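Local coordinates for kallistatin (Homo sapiens, PDB 6F4V), which inhibits tissue kallikrein as a member of the serpin family, forming an equimolar, SDS-stable complex with the enzyme upon cleavage at its reactive site, at residues 15-20 with 245-250; 39-44 with 57-62; 95-100 with 107-112; 134-139 with 160-165. All blocks are in the same frame, centred on the assembly; numbering follows the deposited sequence.

Contact 1 (15-20 with 245-250); sequences RFYYLI and EVLTPE. With EDO (1,2-ethanediol), chain F.
The phenol OH of Y18 donates a hydrogen bond to the carboxylate of E245, with Y18 OH 2.7 Å from E245 OE1. OE1 lies at the ring edge, in the ring plane, and is met on its syn side, the donor standing 30° out of the carboxylate plane. Although the CB of E245 points away from the helix, a bend at chi2 (-73°) folds the carboxylate back toward Y18, while its other oxygen, OE2, is held by a salt bridge to R241. A phenylalanine in place of Y18 would probably leave E245 OE1 without this donor and the carboxylate freer to turn. Beside this polar pair, L247 CD2 touches Y17 CD2 at 3.9 Å, the two side chains crossing at about a right angle; Y17 OH bonds to E244. The contact ties helix 6-23 of the serpin fold, early in the chain, to the turn leading into helix 249-258, where T248 is the N-cap and its OG1 accepts from M251 N. A molecule of 1,2-ethanediol, probably from the crystallisation liquor, fits between the segments: its C1 lies 3.4 Å from Y18 CD1, and its O2 donates to L247 O at 3.1 Å.

Contact 2 (39-44 with 57-62); sequences AYAMLS and EGLGFN. With EDO (1,2-ethanediol), chain D.
A single leucine methyl carries the apolar part of this contact. L59 CD1 lies 3.9 Å from Y40 CB and 4.2 Å from A41 CB, and it comes closer still, 3.7 Å, to A41 N, so it rests against the backbone of helix 33-44 as much as against its side chains. L59 gets there with CG beside its own backbone N (chi1 -70°). Only the CB of Y40 takes part: its ring leads away from L59, meeting the ring of F337 nearly at right angles, and its OH bonds to S316. F75 and Y117 pack on A41 from neighbouring helices.

No polar bond links the two segments to each other; several lie within each. S44 OG turns back to donate to A41 O at 2.7 Å, with a C=O...donor angle of 132°, and so gives A41 O a side-chain donor. In the other segment G60 N donates to E57 O at 2.9 Å. The carbonyl of G60 faces a 1,2-ethanediol, probably from the crystallisation liquor, whose O1 donates to it at 2.6 Å.

At G60 phi is 99°, a backbone shape in which a CB would be jammed against the carbonyl O of L59. With two bonds back into the last turn of helix 49-58, this is a Schellman motif, and the leucine just before its glycine packs on helix 33-44 in the helical part of the serpin fold.

Contact 3 (95-100 with 107-112); sequences SALFLS and AKFLND
F109 is the first residue of 107-112 to meet the strand: its CE2 lies 3.8 Å from L97 CD1, the two side chains arriving from opposite directions. The ring extends to the sheet because CG stands opposite the backbone N (chi1 172°), which carries it past a CB that does not itself point at the strand; M161 of the adjoining strand 159-172 also packs on it. L110 follows and serves two leucines with one methyl. Its CD2 is 3.9 Å from L97 CD1, with the side chains slanting across each other, and again 3.9 Å from L99 CD1, where the two leucines reach tip to tip. Alternation along the strand explains the pairing, since L97 and L99 project from the same face while F98 points to the other. Here the segments belong to a beta-alpha-beta crossover: strand 89-100, helix 107-117 and strand 120-124, the last lying parallel beside the first at the edge of the large serpin sheet. The strand and helix segments run nearly antiparallel, at 151°, with their axes 10.9 Å apart at closest approach. F105, in the connecting loop, packs on both L99 and L110. N111, next in sequence, is an N-glycosylation site, though no glycan is present in this structure. D112 then forms a salt bridge within the helix to K108.

Contact 4 (134-139 with 160-165); sequences QLINDH and LMVLVN
Both branches of I136 are used against the strand, each on a different valine. CD1 of I136, at the end of the longer branch, settles against the fork of V162, 3.8 Å from V162 CB and hardly farther from its two methyls, so that the whole branched end of the valine is in touch with one methyl. The shorter branch turns to the next residue on the same face of the strand, with CG2 of I136 3.9 Å from CG1 of V164. The torsions divide the labour: CG1 of I136 lies opposite the carbonyl carbon (chi1 -62°) and CG2 opposite the backbone N, while an extended chi2 (169°) pushes CD1 out to V162.

A second shell surrounds these three residues. F98, on the neighbouring strand 89-100, and V152 also pack on I136, and F126 packs on V162. One turn along the helix, H139 points the same way and meets F122 edge to face. N137 OD1 accepts from V152 N, tying the helix to the chain that follows it. On the strand, V162 is flanked by A338 and V164 by S336, both from strand 328-340, and a classic beta bulge sets L160 and M161 opposite I339. M161 and L163 face the other side of the sheet, where L163 packs on helix 33-44.

Between the two segments the contact is made by aliphatic carbon, I136 against V162 and V164, on one face of the main serpin sheet. Such a contact depends on the fit of branched methyls and on their burial rather than on directional bonds between the two segments.

Contact 1 joins the ends of a long loop, and contacts 2, 3 and 4 follow one another in series inside it. Contacts 3 and 4, with centres about 12 Å apart, share the large sheet: strands 89-100 and 159-172 are antiparallel neighbours, covered by helix 107-117 on one face and helix 129-143 on the other. Contact 2, its centre about 17 Å from that of contact 3, lies in the helical layer, where M42 packs on S95. R15 NH2 probably bonds to G58 O, linking contacts 1 and 2, whereas contacts 1 and 3 are about 33 Å apart between centres. Strand 328-340, between 159-172 and 312-324, is consistent with a reactive-site loop inserted after cleavage, as in other cleaved serpins.

Contact 1 (15-20 with 245-250)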
# COMPACT_ATOMS: atom_id res chain seq x y z
N ARG A 15 7.74 -6.36 -5.88
CA ARG A 15 7.52 -7.81 -6.02
C ARG A 15 6.03 -8.14 -5.95
O ARG A 15 5.53 -8.95 -6.76
CB ARG A 15 8.30 -8.61 -4.98
CG ARG A 15 9.77 -8.84 -5.35
CD ARG A 15 10.42 -9.90 -4.47
NE ARG A 15 10.59 -9.41 -3.12
CZ ARG A 15 10.04 -9.89 -2.01
NH1 ARG A 15 9.28 -10.99 -1.98
NH2 ARG A 15 10.30 -9.26 -0.87
N PHE A 16 5.32 -7.52 -4.99
CA PHE A 16 3.89 -7.75 -4.84
C PHE A 16 3.14 -7.28 -6.08
O PHE A 16 2.30 -8.00 -6.63
CB PHE A 16 3.34 -7.09 -3.57
CG PHE A 16 1.93 -7.49 -3.23
CD1 PHE A 16 0.84 -6.82 -3.80
CD2 PHE A 16 1.69 -8.49 -2.33
CE1 PHE A 16 -0.46 -7.19 -3.50
CE2 PHE A 16 0.38 -8.86 -2.01
CZ PHE A 16 -0.70 -8.20 -2.59
N TYR A 17 3.44 -6.07 -6.52
CA TYR A 17 2.82 -5.49 -7.73
C TYR A 17 3.03 -6.45 -8.91
O TYR A 17 2.10 -6.77 -9.66
CB TYR A 17 3.37 -4.09 -8.04
CG TYR A 17 2.69 -3.55 -9.26
CD1 TYR A 17 1.47 -2.94 -9.17
CD2 TYR A 17 3.19 -3.82 -10.52
CE1 TYR A 17 0.77 -2.54 -10.31
CE2 TYR A 17 2.50 -3.48 -11.69
CZ TYR A 17 1.30 -2.83 -11.59
OH TYR A 17 0.60 -2.51 -12.76
N TYR A 18 4.27 -6.85 -9.10
CA TYR A 18 4.59 -7.68 -10.27
C TYR A 18 3.78 -8.98 -10.30
O TYR A 18 3.29 -9.39 -11.35
CB TYR A 18 6.06 -8.00 -10.32
CG TYR A 18 6.45 -8.73 -11.59
CD1 TYR A 18 6.75 -8.02 -12.75
CD2 TYR A 18 6.51 -10.12 -11.63
CE1 TYR A 18 7.12 -8.68 -13.92
CE2 TYR A 18 6.88 -10.80 -12.81
CZ TYR A 18 7.19 -10.06 -13.94
OH TYR A 18 7.56 -10.67 -15.13
N LEU A 19 3.64 -9.61 -9.14
CA LEU A 19 2.88 -10.87 -9.02
C LEU A 19 1.41 -10.62 -9.39
O LEU A 19 0.84 -11.35 -10.22
CB LEU A 19 3.00 -11.44 -7.60
CG LEU A 19 2.19 -12.74 -7.29
CD1 LEU A 19 2.70 -13.43 -6.05
CD2 LEU A 19 0.73 -12.49 -7.04
N ILE A 20 0.80 -9.56 -8.86
CA ILE A 20 -0.60 -9.27 -9.14
C ILE A 20 -0.79 -8.96 -10.62
O ILE A 20 -1.72 -9.46 -11.26
CB ILE A 20 -1.15 -8.04 -8.34
CG1 ILE A 20 -0.97 -8.23 -6.83
CG2 ILE A 20 -2.63 -7.79 -8.66
CD1 ILE A 20 -1.62 -9.47 -6.26
N GLU A 245 7.49 -4.91 -16.66
CA GLU A 245 8.67 -5.80 -16.62
C GLU A 245 9.89 -5.13 -16.04
O GLU A 245 10.76 -5.81 -15.56
CB GLU A 245 9.08 -6.34 -17.99
CG GLU A 245 8.09 -7.27 -18.64
CD GLU A 245 7.99 -8.65 -18.04
OE1 GLU A 245 8.62 -9.01 -17.01
OE2 GLU A 245 7.22 -9.40 -18.66
N VAL A 246 9.94 -3.80 -16.07
CA VAL A 246 11.08 -3.06 -15.54
C VAL A 246 10.72 -2.19 -14.33
O VAL A 246 11.53 -1.35 -13.91
CB VAL A 246 11.76 -2.21 -16.66
CG1 VAL A 246 12.33 -3.13 -17.75
CG2 VAL A 246 10.84 -1.16 -17.24
N LEU A 247 9.51 -2.38 -13.77
CA LEU A 247 9.08 -1.55 -12.65
C LEU A 247 9.71 -2.06 -11.33
O LEU A 247 9.21 -3.02 -10.70
CB LEU A 247 7.57 -1.54 -12.58
CG LEU A 247 6.97 -0.46 -11.69
CD1 LEU A 247 7.11 0.94 -12.27
CD2 LEU A 247 5.51 -0.78 -11.44
N THR A 248 10.83 -1.44 -10.95
CA THR A 248 11.62 -1.86 -9.81
C THR A 248 11.94 -0.64 -8.95
O THR A 248 11.81 0.49 -9.40
CB THR A 248 12.99 -2.42 -10.28
OG1 THR A 248 13.67 -1.39 -11.02
CG2 THR A 248 12.82 -3.65 -11.15
N PRO A 249 12.42 -0.87 -7.73
CA PRO A 249 12.90 0.29 -6.93
C PRO A 249 13.97 1.09 -7.65
O PRO A 249 13.92 2.32 -7.63
CB PRO A 249 13.46 -0.36 -5.67
CG PRO A 249 12.72 -1.63 -5.56
CD PRO A 249 12.55 -2.12 -6.98
N GLU A 250 14.86 0.40 -8.36
CA GLU A 250 15.93 1.05 -9.11
C GLU A 250 15.37 1.93 -10.23
O GLU A 250 15.86 3.03 -10.45
CB GLU A 250 16.94 0.03 -9.66
CG GLU A 250 17.70 -0.72 -8.57
CD GLU A 250 16.87 -1.78 -7.82
OE1 GLU A 250 15.84 -2.28 -8.33
OE2 GLU A 250 17.29 -2.12 -6.68
C1 EDO F . 10.10 -7.32 -12.61
O1 EDO F . 11.53 -7.36 -12.56
C2 EDO F . 9.63 -6.00 -12.02
O2 EDO F . 9.58 -6.11 -10.60

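Contact 2 (39-44 with 57-62)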
# COMPACT_ATOMS: atom_id res chain seq x y z
N ALA A 39 2.25 -4.75 8.86
CA ALA A 39 1.42 -5.83 9.47
C ALA A 39 2.24 -7.10 9.70
O ALA A 39 2.23 -7.70 10.79
CB ALA A 39 0.20 -6.12 8.61
N TYR A 40 2.94 -7.51 8.67
CA TYR A 40 3.71 -8.76 8.74
C TYR A 40 4.96 -8.64 9.59
O TYR A 40 5.31 -9.58 10.31
CB TYR A 40 3.96 -9.29 7.33
CG TYR A 40 2.74 -10.00 6.77
CD1 TYR A 40 1.57 -9.31 6.44
CD2 TYR A 40 2.73 -11.37 6.62
CE1 TYR A 40 0.45 -9.97 5.95
CE2 TYR A 40 1.63 -12.03 6.11
CZ TYR A 40 0.49 -11.34 5.80
OH TYR A 40 -0.58 -12.06 5.33
N ALA A 41 5.61 -7.47 9.59
CA ALA A 41 6.72 -7.25 10.51
C ALA A 41 6.23 -7.29 11.97
O ALA A 41 6.85 -7.95 12.84
CB ALA A 41 7.42 -5.95 10.19
N MET A 42 5.09 -6.68 12.23
CA MET A 42 4.50 -6.77 13.57
C MET A 42 4.18 -8.22 13.99
O MET A 42 4.51 -8.64 15.11
CB MET A 42 3.26 -5.90 13.67
CG MET A 42 2.68 -5.85 15.08
SD MET A 42 1.35 -4.63 15.17
CE MET A 42 0.05 -5.41 14.39
N LEU A 43 3.52 -8.97 13.09
CA LEU A 43 3.23 -10.38 13.30
C LEU A 43 4.47 -11.18 13.67
O LEU A 43 4.39 -12.07 14.55
CB LEU A 43 2.59 -10.99 12.04
CG LEU A 43 2.29 -12.48 12.07
CD1 LEU A 43 1.20 -12.80 13.07
CD2 LEU A 43 1.89 -12.94 10.69
N SER A 44 5.59 -10.88 13.01
CA SER A 44 6.83 -11.60 13.22
C SER A 44 7.33 -11.49 14.64
O SER A 44 8.10 -12.34 15.05
CB SER A 44 7.95 -11.19 12.26
OG SER A 44 8.58 -9.97 12.63
N GLU A 57 12.52 -12.19 5.76
CA GLU A 57 13.13 -12.40 4.44
C GLU A 57 12.13 -12.25 3.30
O GLU A 57 12.46 -11.66 2.29
CB GLU A 57 13.86 -13.75 4.34
CG GLU A 57 15.15 -13.66 5.13
CD GLU A 57 15.82 -15.00 5.41
OE1 GLU A 57 15.17 -16.06 5.27
OE2 GLU A 57 17.00 -14.92 5.83
N GLY A 58 10.92 -12.76 3.48
CA GLY A 58 9.83 -12.59 2.53
C GLY A 58 9.52 -11.10 2.26
O GLY A 58 9.18 -10.72 1.14
N LEU A 59 9.65 -10.30 3.31
CA LEU A 59 9.45 -8.85 3.22
C LEU A 59 10.63 -8.12 2.62
O LEU A 59 10.61 -6.88 2.52
CB LEU A 59 9.14 -8.28 4.61
CG LEU A 59 7.79 -8.67 5.16
CD1 LEU A 59 7.68 -8.21 6.61
CD2 LEU A 59 6.68 -8.09 4.28
N GLY A 60 11.70 -8.85 2.29
CA GLY A 60 12.85 -8.30 1.60
C GLY A 60 14.02 -7.95 2.49
O GLY A 60 15.02 -7.41 1.99
N PHE A 61 13.98 -8.27 3.78
CA PHE A 61 15.05 -7.85 4.67
C PHE A 61 16.23 -8.80 4.54
O PHE A 61 16.03 -10.00 4.44
CB PHE A 61 14.55 -7.73 6.11
CG PHE A 61 13.60 -6.63 6.28
CD1 PHE A 61 14.05 -5.33 6.25
CD2 PHE A 61 12.23 -6.86 6.38
CE1 PHE A 61 13.17 -4.29 6.35
CE2 PHE A 61 11.33 -5.81 6.44
CZ PHE A 61 11.81 -4.51 6.43
N ASN A 62 17.43 -8.23 4.48
CA ASN A 62 18.66 -9.01 4.42
C ASN A 62 19.17 -9.08 5.84
O ASN A 62 19.70 -8.09 6.38
CB ASN A 62 19.68 -8.37 3.47
CG ASN A 62 20.96 -9.18 3.36
OD1 ASN A 62 21.29 -9.97 4.25
ND2 ASN A 62 21.70 -8.96 2.27
C1 EDO D . 16.31 -5.71 -1.01
O1 EDO D . 15.36 -6.68 -0.52
C2 EDO D . 16.99 -4.97 0.13
O2 EDO D . 17.71 -5.88 0.99

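Contact 3 (95-100 with 107-112)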
# COMPACT_ATOMS: atom_id res chain seq x y z
N SER A 95 -2.18 0.36 14.29
CA SER A 95 -2.22 -1.08 14.40
C SER A 95 -3.10 -1.45 15.56
O SER A 95 -3.25 -0.67 16.50
CB SER A 95 -0.81 -1.61 14.67
OG SER A 95 0.04 -1.38 13.54
N ALA A 96 -3.58 -2.68 15.55
CA ALA A 96 -4.38 -3.19 16.64
C ALA A 96 -4.32 -4.72 16.66
O ALA A 96 -4.13 -5.37 15.62
CB ALA A 96 -5.82 -2.71 16.49
N LEU A 97 -4.49 -5.26 17.87
CA LEU A 97 -4.66 -6.66 18.05
C LEU A 97 -6.03 -6.86 18.71
O LEU A 97 -6.33 -6.25 19.75
CB LEU A 97 -3.58 -7.22 18.97
CG LEU A 97 -2.12 -7.08 18.56
CD1 LEU A 97 -1.25 -7.62 19.68
CD2 LEU A 97 -1.86 -7.81 17.26
N PHE A 98 -6.82 -7.72 18.11
CA PHE A 98 -8.07 -8.17 18.67
C PHE A 98 -7.79 -9.53 19.31
O PHE A 98 -7.49 -10.48 18.61
CB PHE A 98 -9.15 -8.20 17.59
CG PHE A 98 -9.50 -6.84 17.11
CD1 PHE A 98 -8.75 -6.23 16.11
CD2 PHE A 98 -10.56 -6.14 17.68
CE1 PHE A 98 -9.06 -4.95 15.68
CE2 PHE A 98 -10.86 -4.85 17.26
CZ PHE A 98 -10.12 -4.26 16.25
N LEU A 99 -7.84 -9.57 20.64
CA LEU A 99 -7.38 -10.70 21.44
C LEU A 99 -8.55 -11.48 22.01
O LEU A 99 -9.49 -10.89 22.51
CB LEU A 99 -6.55 -10.17 22.60
CG LEU A 99 -5.33 -9.33 22.26
CD1 LEU A 99 -4.69 -8.81 23.54
CD2 LEU A 99 -4.33 -10.12 21.44
N SER A 100 -8.48 -12.81 21.96
CA SER A 100 -9.52 -13.65 22.56
C SER A 100 -9.65 -13.30 24.06
O SER A 100 -8.65 -13.22 24.75
CB SER A 100 -9.16 -15.14 22.41
OG SER A 100 -10.15 -15.97 23.01
N ALA A 107 3.13 -11.68 27.54
CA ALA A 107 3.30 -10.24 27.81
C ALA A 107 4.39 -9.60 26.93
O ALA A 107 4.28 -8.44 26.56
CB ALA A 107 3.62 -10.01 29.29
N LYS A 108 5.44 -10.36 26.61
CA LYS A 108 6.52 -9.85 25.76
C LYS A 108 6.02 -9.46 24.38
O LYS A 108 6.33 -8.39 23.87
CB LYS A 108 7.62 -10.89 25.63
CG LYS A 108 8.85 -10.41 24.90
CD LYS A 108 9.81 -11.56 24.62
CE LYS A 108 11.22 -11.03 24.36
NZ LYS A 108 11.25 -9.94 23.34
N PHE A 109 5.23 -10.35 23.78
CA PHE A 109 4.63 -10.06 22.48
C PHE A 109 3.74 -8.83 22.55
O PHE A 109 3.86 -7.92 21.72
CB PHE A 109 3.83 -11.29 22.02
CG PHE A 109 3.01 -11.05 20.79
CD1 PHE A 109 3.63 -10.83 19.55
CD2 PHE A 109 1.61 -11.03 20.85
CE1 PHE A 109 2.88 -10.61 18.41
CE2 PHE A 109 0.86 -10.80 19.70
CZ PHE A 109 1.50 -10.59 18.48
N LEU A 110 2.86 -8.79 23.55
CA LEU A 110 1.95 -7.65 23.66
C LEU A 110 2.75 -6.35 23.86
O LEU A 110 2.49 -5.36 23.19
CB LEU A 110 0.93 -7.86 24.77
CG LEU A 110 -0.02 -9.06 24.63
CD1 LEU A 110 -0.98 -9.06 25.82
CD2 LEU A 110 -0.78 -9.00 23.32
N ASN A 111 3.73 -6.39 24.76
CA ASN A 111 4.59 -5.24 25.05
C ASN A 111 5.34 -4.73 23.79
O ASN A 111 5.35 -3.53 23.51
CB ASN A 111 5.58 -5.60 26.16
CG ASN A 111 6.40 -4.40 26.62
OD1 ASN A 111 5.87 -3.30 26.76
ND2 ASN A 111 7.70 -4.61 26.89
N ASP A 112 5.96 -5.66 23.06
CA ASP A 112 6.70 -5.34 21.82
C ASP A 112 5.78 -4.70 20.76
O ASP A 112 6.15 -3.69 20.14
CB ASP A 112 7.36 -6.59 21.20
CG ASP A 112 8.56 -7.13 22.02
OD1 ASP A 112 9.03 -6.50 22.96
OD2 ASP A 112 9.03 -8.25 21.68

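Contact 4 (134-139 with 160-165)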
# COMPACT_ATOMS: atom_id res chain seq x y z
N GLN A 134 -17.95 -7.49 12.98
CA GLN A 134 -18.45 -6.11 13.03
C GLN A 134 -17.51 -5.20 13.83
O GLN A 134 -17.21 -4.08 13.39
CB GLN A 134 -19.88 -6.06 13.61
CG GLN A 134 -20.63 -4.75 13.34
CD GLN A 134 -21.80 -4.52 14.29
OE1 GLN A 134 -21.75 -4.88 15.47
NE2 GLN A 134 -22.86 -3.90 13.78
N LEU A 135 -17.05 -5.66 15.00
CA LEU A 135 -16.13 -4.87 15.83
C LEU A 135 -14.83 -4.50 15.08
O LEU A 135 -14.40 -3.35 15.09
CB LEU A 135 -15.79 -5.62 17.12
CG LEU A 135 -14.82 -4.93 18.09
CD1 LEU A 135 -15.47 -3.77 18.85
CD2 LEU A 135 -14.20 -5.94 19.06
N ILE A 136 -14.22 -5.49 14.43
CA ILE A 136 -12.97 -5.27 13.69
C ILE A 136 -13.22 -4.38 12.50
O ILE A 136 -12.51 -3.38 12.31
CB ILE A 136 -12.32 -6.59 13.20
CG1 ILE A 136 -11.95 -7.49 14.39
CG2 ILE A 136 -11.09 -6.28 12.35
CD1 ILE A 136 -11.56 -8.90 14.00
N ASN A 137 -14.25 -4.69 11.73
CA ASN A 137 -14.53 -3.94 10.52
C ASN A 137 -14.95 -2.50 10.76
O ASN A 137 -14.54 -1.60 10.00
CB ASN A 137 -15.50 -4.67 9.60
CG ASN A 137 -14.85 -5.88 8.94
OD1 ASN A 137 -13.62 -6.03 8.95
ND2 ASN A 137 -15.67 -6.74 8.37
N ASP A 138 -15.73 -2.26 11.82
CA ASP A 138 -16.10 -0.90 12.20
C ASP A 138 -14.88 -0.10 12.62
O ASP A 138 -14.80 1.07 12.30
CB ASP A 138 -17.09 -0.88 13.38
CG ASP A 138 -18.51 -1.32 13.00
OD1 ASP A 138 -18.88 -1.38 11.81
OD2 ASP A 138 -19.27 -1.61 13.95
N HIS A 139 -13.96 -0.70 13.37
CA HIS A 139 -12.71 -0.03 13.78
C HIS A 139 -11.90 0.41 12.55
O HIS A 139 -11.51 1.58 12.43
CB HIS A 139 -11.87 -0.93 14.68
CG HIS A 139 -10.55 -0.34 15.08
ND1 HIS A 139 -10.44 0.76 15.90
CD2 HIS A 139 -9.28 -0.71 14.79
CE1 HIS A 139 -9.17 1.06 16.08
NE2 HIS A 139 -8.44 0.17 15.42
N LEU A 160 -8.24 -17.05 17.53
CA LEU A 160 -7.96 -16.48 18.85
C LEU A 160 -7.33 -15.08 18.80
O LEU A 160 -7.19 -14.43 19.83
CB LEU A 160 -7.02 -17.41 19.61
CG LEU A 160 -7.52 -18.87 19.79
CD1 LEU A 160 -6.37 -19.73 20.31
CD2 LEU A 160 -8.75 -18.96 20.71
N MET A 161 -6.92 -14.62 17.61
CA MET A 161 -6.38 -13.27 17.49
C MET A 161 -6.50 -12.79 16.05
O MET A 161 -6.29 -13.55 15.12
CB MET A 161 -4.91 -13.23 17.93
CG MET A 161 -4.29 -11.84 17.93
SD MET A 161 -2.51 -11.89 18.24
CE MET A 161 -1.90 -11.97 16.55
N VAL A 162 -6.82 -11.52 15.88
CA VAL A 162 -6.73 -10.88 14.58
C VAL A 162 -5.87 -9.64 14.74
O VAL A 162 -6.15 -8.78 15.58
CB VAL A 162 -8.10 -10.52 14.01
CG1 VAL A 162 -7.94 -9.78 12.68
CG2 VAL A 162 -8.94 -11.76 13.82
N LEU A 163 -4.80 -9.59 13.94
CA LEU A 163 -3.95 -8.42 13.83
C LEU A 163 -4.49 -7.58 12.69
O LEU A 163 -4.86 -8.10 11.65
CB LEU A 163 -2.55 -8.90 13.52
CG LEU A 163 -1.45 -7.91 13.25
CD1 LEU A 163 -0.12 -8.53 13.72
CD2 LEU A 163 -1.37 -7.47 11.79
N VAL A 164 -4.52 -6.26 12.90
CA VAL A 164 -4.83 -5.35 11.82
C VAL A 164 -3.94 -4.14 11.83
O VAL A 164 -3.44 -3.69 12.88
CB VAL A 164 -6.31 -4.89 11.79
CG1 VAL A 164 -7.25 -6.07 11.88
CG2 VAL A 164 -6.61 -3.89 12.88
N ASN A 165 -3.73 -3.59 10.64
CA ASN A 165 -3.28 -2.22 10.59
C ASN A 165 -3.97 -1.47 9.49
O ASN A 165 -4.68 -2.06 8.68
CB ASN A 165 -1.78 -2.14 10.48
CG ASN A 165 -1.25 -2.44 9.12
OD1 ASN A 165 -1.98 -2.44 8.15
ND2 ASN A 165 0.05 -2.67 9.04